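Local coordinates for protein BlEst2 (Bacillus licheniformis, PDB 6WPX) that probably hydrolyses ester bonds as a secreted bacterial lipase or esterase whose C-terminal domain is autoinhibitory, at residues 33-38 and 80-85; 448-453 and 466-471. All coordinates share one frame; numbering follows the deposited sequence.

Contact 1: residues 33-38 and 80-85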
loop_
_atom_site.group_PDB
_atom_site.type_symbol
_atom_site.label_atom_id
_atom_site.label_comp_id
_atom_site.label_asym_id
_atom_site.label_seq_id
_atom_site.Cartn_x
_atom_site.Cartn_y
_atom_site.Cartn_z
ATOM N N TYR A 33 24.415 6.290 -4.896
ATOM C CA TYR A 33 24.898 6.454 -6.267
ATOM C C TYR A 33 23.865 7.138 -7.153
ATOM O O TYR A 33 22.667 6.860 -7.052
ATOM C CB TYR A 33 25.337 5.103 -6.850
ATOM C CG TYR A 33 25.494 5.053 -8.354
ATOM C CD1 TYR A 33 26.638 5.553 -8.976
ATOM C CD2 TYR A 33 24.550 4.412 -9.150
ATOM C CE1 TYR A 33 26.801 5.482 -10.360
ATOM C CE2 TYR A 33 24.713 4.313 -10.531
ATOM C CZ TYR A 33 25.843 4.845 -11.131
ATOM O OH TYR A 33 26.019 4.742 -12.491
ATOM N N TRP A 34 24.338 8.066 -7.991
ATOM C CA TRP A 34 23.483 8.731 -8.973
ATOM C C TRP A 34 24.285 8.973 -10.233
ATOM O O TRP A 34 25.512 9.033 -10.179
ATOM C CB TRP A 34 22.874 10.040 -8.433
ATOM C CG TRP A 34 23.871 11.130 -8.181
ATOM C CD1 TRP A 34 24.545 11.376 -7.018
ATOM C CD2 TRP A 34 24.298 12.138 -9.116
ATOM N NE1 TRP A 34 25.314 12.511 -7.151
ATOM C CE2 TRP A 34 25.194 12.989 -8.432
ATOM C CE3 TRP A 34 23.963 12.435 -10.455
ATOM C CZ2 TRP A 34 25.826 14.072 -9.064
ATOM C CZ3 TRP A 34 24.551 13.535 -11.065
ATOM C CH2 TRP A 34 25.491 14.324 -10.382
ATOM N N PHE A 35 23.595 9.102 -11.376
ATOM C CA PHE A 35 24.263 9.364 -12.647
ATOM C C PHE A 35 23.354 10.199 -13.517
ATOM O O PHE A 35 22.140 10.124 -13.384
ATOM C CB PHE A 35 24.638 8.043 -13.351
ATOM C CG PHE A 35 23.454 7.173 -13.732
ATOM C CD1 PHE A 35 22.901 6.283 -12.816
ATOM C CD2 PHE A 35 22.916 7.222 -15.018
ATOM C CE1 PHE A 35 21.803 5.487 -13.166
ATOM C CE2 PHE A 35 21.814 6.427 -15.363
ATOM C CZ PHE A 35 21.280 5.556 -14.442
ATOM N N ALA A 36 23.944 10.939 -14.450
ATOM C CA ALA A 36 23.192 11.760 -15.379
ATOM C C ALA A 36 22.833 10.937 -16.621
ATOM O O ALA A 36 23.609 10.086 -17.049
ATOM C CB ALA A 36 24.008 12.978 -15.775
ATOM N N GLY A 37 21.659 11.206 -17.188
ATOM C CA GLY A 37 21.235 10.620 -18.450
ATOM C C GLY A 37 22.004 11.318 -19.557
ATOM O O GLY A 37 22.794 12.233 -19.283
ATOM N N ASP A 38 21.759 10.921 -20.817
ATOM C CA ASP A 38 22.444 11.513 -21.970
ATOM C C ASP A 38 22.264 13.011 -22.022
ATOM O O ASP A 38 21.169 13.495 -21.721
ATOM C CB ASP A 38 21.993 10.878 -23.298
ATOM C CG ASP A 38 22.460 9.447 -23.493
ATOM O OD1 ASP A 38 23.522 9.085 -22.936
ATOM O OD2 ASP A 38 21.791 8.706 -24.232
ATOM N N ALA A 80 18.590 14.785 -17.376
ATOM C CA ALA A 80 18.046 13.972 -16.304
ATOM C C ALA A 80 19.136 13.332 -15.508
ATOM O O ALA A 80 20.261 13.218 -15.988
ATOM C CB ALA A 80 17.119 12.893 -16.886
ATOM N N ALA A 81 18.809 12.919 -14.281
ATOM C CA ALA A 81 19.718 12.205 -13.380
ATOM C C ALA A 81 18.892 11.132 -12.674
ATOM O O ALA A 81 17.676 11.248 -12.587
ATOM C CB ALA A 81 20.365 13.163 -12.379
ATOM N N PHE A 82 19.534 10.044 -12.292
ATOM C CA PHE A 82 18.852 8.892 -11.692
ATOM C C PHE A 82 19.623 8.546 -10.454
ATOM O O PHE A 82 20.847 8.519 -10.499
ATOM C CB PHE A 82 18.847 7.708 -12.698
ATOM C CG PHE A 82 18.218 8.081 -14.027
ATOM C CD1 PHE A 82 18.974 8.677 -15.033
ATOM C CD2 PHE A 82 16.859 7.894 -14.245
ATOM C CE1 PHE A 82 18.377 9.079 -16.239
ATOM C CE2 PHE A 82 16.263 8.271 -15.461
ATOM C CZ PHE A 82 17.016 8.890 -16.436
ATOM N N ILE A 83 18.923 8.300 -9.350
ATOM C CA ILE A 83 19.561 8.033 -8.070
ATOM C C ILE A 83 19.115 6.707 -7.450
ATOM O O ILE A 83 17.967 6.284 -7.617
ATOM C CB ILE A 83 19.311 9.248 -7.115
ATOM C CG1 ILE A 83 20.149 9.131 -5.804
ATOM C CG2 ILE A 83 17.787 9.450 -6.831
ATOM C CD1 ILE A 83 20.276 10.370 -4.990
ATOM N N ASP A 84 20.037 6.067 -6.723
ATOM C CA ASP A 84 19.745 4.888 -5.943
ATOM C C ASP A 84 19.682 5.391 -4.507
ATOM O O ASP A 84 20.644 5.989 -4.021
ATOM C CB ASP A 84 20.875 3.843 -6.023
ATOM C CG ASP A 84 20.988 3.113 -7.339
ATOM O OD1 ASP A 84 20.099 3.279 -8.180
ATOM O OD2 ASP A 84 21.966 2.354 -7.516
ATOM N N LEU A 85 18.552 5.182 -3.846
ATOM C CA LEU A 85 18.391 5.469 -2.424
ATOM C C LEU A 85 18.325 4.112 -1.788
ATOM O O LEU A 85 18.558 3.117 -2.489
ATOM C CB LEU A 85 17.109 6.280 -2.144
ATOM C CG LEU A 85 17.012 7.679 -2.798
ATOM C CD1 LEU A 85 15.728 8.372 -2.377
ATOM C CD2 LEU A 85 18.237 8.564 -2.434
HETATM O O HOH W 1 21.560 14.632 -18.908
#

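Contact 2: residues 448-453 and 466-471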
loop_
_atom_site.group_PDB
_atom_site.type_symbol
_atom_site.label_atom_id
_atom_site.label_comp_id
_atom_site.label_asym_id
_atom_site.label_seq_id
_atom_site.Cartn_x
_atom_site.Cartn_y
_atom_site.Cartn_z
ATOM N N SER A 448 -0.835 -2.335 15.304
ATOM C CA SER A 448 -1.628 -2.987 14.297
ATOM C C SER A 448 -2.677 -3.754 15.089
ATOM O O SER A 448 -2.326 -4.536 15.952
ATOM C CB SER A 448 -0.809 -3.906 13.410
ATOM O OG SER A 448 -1.761 -4.507 12.552
ATOM N N VAL A 449 -3.959 -3.459 14.862
ATOM C CA VAL A 449 -5.039 -4.110 15.567
ATOM C C VAL A 449 -5.890 -4.874 14.597
ATOM O O VAL A 449 -6.347 -4.323 13.610
ATOM C CB VAL A 449 -5.863 -3.134 16.451
ATOM C CG1 VAL A 449 -6.836 -3.902 17.339
ATOM C CG2 VAL A 449 -4.944 -2.262 17.307
ATOM N N THR A 450 -6.065 -6.165 14.871
ATOM C CA THR A 450 -6.910 -7.057 14.089
ATOM C C THR A 450 -8.147 -7.361 14.909
ATOM O O THR A 450 -8.040 -7.946 15.980
ATOM C CB THR A 450 -6.160 -8.328 13.690
ATOM O OG1 THR A 450 -5.088 -7.980 12.821
ATOM C CG2 THR A 450 -7.048 -9.297 12.949
ATOM N N ILE A 451 -9.323 -6.996 14.396
ATOM C CA ILE A 451 -10.598 -7.244 15.063
ATOM C C ILE A 451 -11.370 -8.239 14.226
ATOM O O ILE A 451 -11.771 -7.923 13.103
ATOM C CB ILE A 451 -11.412 -5.933 15.325
ATOM C CG1 ILE A 451 -10.597 -4.903 16.153
ATOM C CG2 ILE A 451 -12.768 -6.244 16.008
ATOM C CD1 ILE A 451 -10.129 -3.744 15.319
ATOM N N ASP A 452 -11.548 -9.451 14.754
ATOM C CA ASP A 452 -12.316 -10.478 14.050
ATOM C C ASP A 452 -13.759 -10.454 14.511
ATOM O O ASP A 452 -14.044 -10.703 15.688
ATOM C CB ASP A 452 -11.694 -11.880 14.215
ATOM C CG ASP A 452 -10.725 -12.141 13.070
ATOM O OD1 ASP A 452 -11.202 -12.435 11.939
ATOM O OD2 ASP A 452 -9.496 -11.987 13.281
ATOM N N LEU A 453 -14.652 -10.121 13.579
ATOM C CA LEU A 453 -16.086 -10.038 13.784
ATOM C C LEU A 453 -16.786 -11.267 13.275
ATOM O O LEU A 453 -16.495 -11.747 12.183
ATOM C CB LEU A 453 -16.669 -8.814 13.057
ATOM C CG LEU A 453 -16.211 -7.424 13.482
ATOM C CD1 LEU A 453 -16.935 -6.376 12.673
ATOM C CD2 LEU A 453 -16.518 -7.155 14.960
ATOM N N THR A 466 -12.845 -9.419 9.148
ATOM C CA THR A 466 -11.634 -9.086 9.883
ATOM C C THR A 466 -11.281 -7.650 9.552
ATOM O O THR A 466 -11.048 -7.322 8.388
ATOM C CB THR A 466 -10.484 -10.015 9.502
ATOM O OG1 THR A 466 -10.935 -11.366 9.456
ATOM C CG2 THR A 466 -9.326 -9.889 10.462
ATOM N N ILE A 467 -11.249 -6.800 10.574
ATOM C CA ILE A 467 -10.916 -5.386 10.422
ATOM C C ILE A 467 -9.512 -5.194 10.921
ATOM O O ILE A 467 -9.181 -5.654 12.006
ATOM C CB ILE A 467 -11.931 -4.484 11.186
ATOM C CG1 ILE A 467 -13.373 -4.739 10.648
ATOM C CG2 ILE A 467 -11.535 -2.968 11.109
ATOM C CD1 ILE A 467 -14.469 -4.050 11.386
ATOM N N ILE A 468 -8.679 -4.517 10.122
ATOM C CA ILE A 468 -7.311 -4.176 10.493
ATOM C C ILE A 468 -7.204 -2.659 10.665
ATOM O O ILE A 468 -7.536 -1.903 9.754
ATOM C CB ILE A 468 -6.273 -4.724 9.478
ATOM C CG1 ILE A 468 -6.236 -6.263 9.548
ATOM C CG2 ILE A 468 -4.863 -4.089 9.718
ATOM C CD1 ILE A 468 -5.493 -6.876 8.472
ATOM N N ARG A 469 -6.734 -2.229 11.835
ATOM C CA ARG A 469 -6.510 -0.821 12.151
ATOM C C ARG A 469 -5.019 -0.602 12.373
ATOM O O ARG A 469 -4.349 -1.411 13.025
ATOM C CB ARG A 469 -7.295 -0.403 13.395
ATOM C CG ARG A 469 -8.811 -0.495 13.229
ATOM C CD ARG A 469 -9.516 -0.175 14.529
ATOM N NE ARG A 469 -9.376 1.234 14.902
ATOM C CZ ARG A 469 -9.752 1.741 16.071
ATOM N NH1 ARG A 469 -10.281 0.959 17.003
ATOM N NH2 ARG A 469 -9.594 3.034 16.321
ATOM N N SER A 470 -4.517 0.499 11.827
ATOM C CA SER A 470 -3.140 0.956 11.902
ATOM C C SER A 470 -3.124 2.263 12.661
ATOM O O SER A 470 -3.704 3.240 12.210
ATOM C CB SER A 470 -2.578 1.163 10.497
ATOM O OG SER A 470 -1.224 1.578 10.549
ATOM N N ILE A 471 -2.481 2.281 13.818
ATOM C CA ILE A 471 -2.464 3.462 14.693
ATOM C C ILE A 471 -1.072 3.796 15.154
ATOM O O ILE A 471 -0.397 2.953 15.732
ATOM C CB ILE A 471 -3.434 3.292 15.917
ATOM C CG1 ILE A 471 -4.866 2.903 15.464
ATOM C CG2 ILE A 471 -3.460 4.562 16.816
ATOM C CD1 ILE A 471 -5.776 2.341 16.510
#

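Contact 1: residues 33-38 and 80-85
Trp-34 to Ala-36 form the outermost antiparallel strand of the otherwise parallel sheet of the alpha/beta-hydrolase core, pairing with strand 80-83, whose far side borders strand 50-53. Phe-35 and Phe-82 are the hydrogen-bonded pair: Phe-35 N donates to Phe-82 O (2.9 Å) and Phe-82 N to Phe-35 O (2.8 Å). With chi1 at 63°, Phe-35 holds its ring above the neighbouring strand, and Phe-82 CB lies over one face in a CH-pi contact, 4.0 Å from the centroid of the Phe-35 ring. The two rings, though only 28° from parallel, are too far offset for a full stack. Phe-52 and Phe-64 extend the aromatic cluster around Phe-82.

On the face covered by helix 91-109, Trp-34 CB meets Ile-83 CB at 3.9 Å, and Trp-34 CE3 approaches Ala-81 CB obliquely, where the small methyl lets the broad indole come close to the strand. Trp-34 NE1 is bonded to Glu-104 of that helix, so the broad apolar ring also has its polar edge satisfied. Gly-37, lacking a side chain, brings its CA to the edge of the Phe-82 ring, 3.9 Å from Phe-82 CE1, while Gly-37 N bonds Ala-80 O at 2.7 Å from 44° above the carbonyl plane.

Contact 2: residues 448-453 and 466-471
Thr-466 OG1 donates a hydrogen bond to Asp-452 OD1 at 2.7 Å, reaching the oxygen on its syn side but 35° out of the carboxylate plane. The two side chains lie alongside each other and point the same way, as suits a directly facing, non-hydrogen-bonded pair. The other branch of the threonine turns toward the next facing residue but one: Thr-466 CG2 presses on Thr-450 CG2 at 3.4 Å, closer than methyl groups usually come. Thr-450 in turn runs beside Ile-468, with its OG1 3.9 Å from Ile-468 CG1.

The opposite face is more apolar. Ile-451 CD1 packs against the aliphatic part of Arg-469, 3.7 Å from Arg-469 CD, and Leu-453 CD1 crosses to Ile-467 CD1 at 3.6 Å. The beta-branched Val-449, Ile-451 and Ile-467 favour the extended backbone, and Leu-453 adds apolar bulk.

Both segments belong to the beta hairpin of strands 445-456 and 462-473; strand 445-456 is the middle strand of a five-stranded antiparallel sheet of the C-terminal region, with 462-473 beside it. The hydrogen bonds of its ladder are nearly linear: Ile-451 N donates to Ile-467 O (2.7 Å, 174° at the hydrogen), Ile-467 N donates back to Ile-451 O, and Val-449 and Arg-469 exchange a second such pair.

The bend at chi3 (69°) turns the Arg-469 guanidinium so that Ile-471 CD1 covers part of one face, and its NH2 forms a salt bridge with Glu-481. Asp-452 is held by several partners: OD1 also takes a salt bridge from Arg-293 NH1, and OD2 a hydrogen bond from Trp-161 NE1; these probably favour the ionised carboxylate. Thr-466 OG1 is itself fixed from the adjacent sheet by Ile-292 N.

In the fold
Contact 1 precedes contact 2 along the chain, and the two lie on opposite sides of its centre, 41 Å apart between centres and about 22 Å between nearest atoms. They share no sheet: 33-38 with 80-85 closes one edge of the seven-stranded hydrolase sheet, whereas 448-453 with 466-471 lies within an antiparallel sheet of the C-terminal region. Contact 2 nevertheless reaches back to the hydrolase part, since Trp-161, Ser-159 and Gly-182, which fall between strands 138-144 and 201-205 of that sheet, meet the hairpin face carrying Asp-452 and Ser-470. That junction is consistent with the C-terminal domain's autoinhibitory effect, while contact 1 stands at the distant sheet edge.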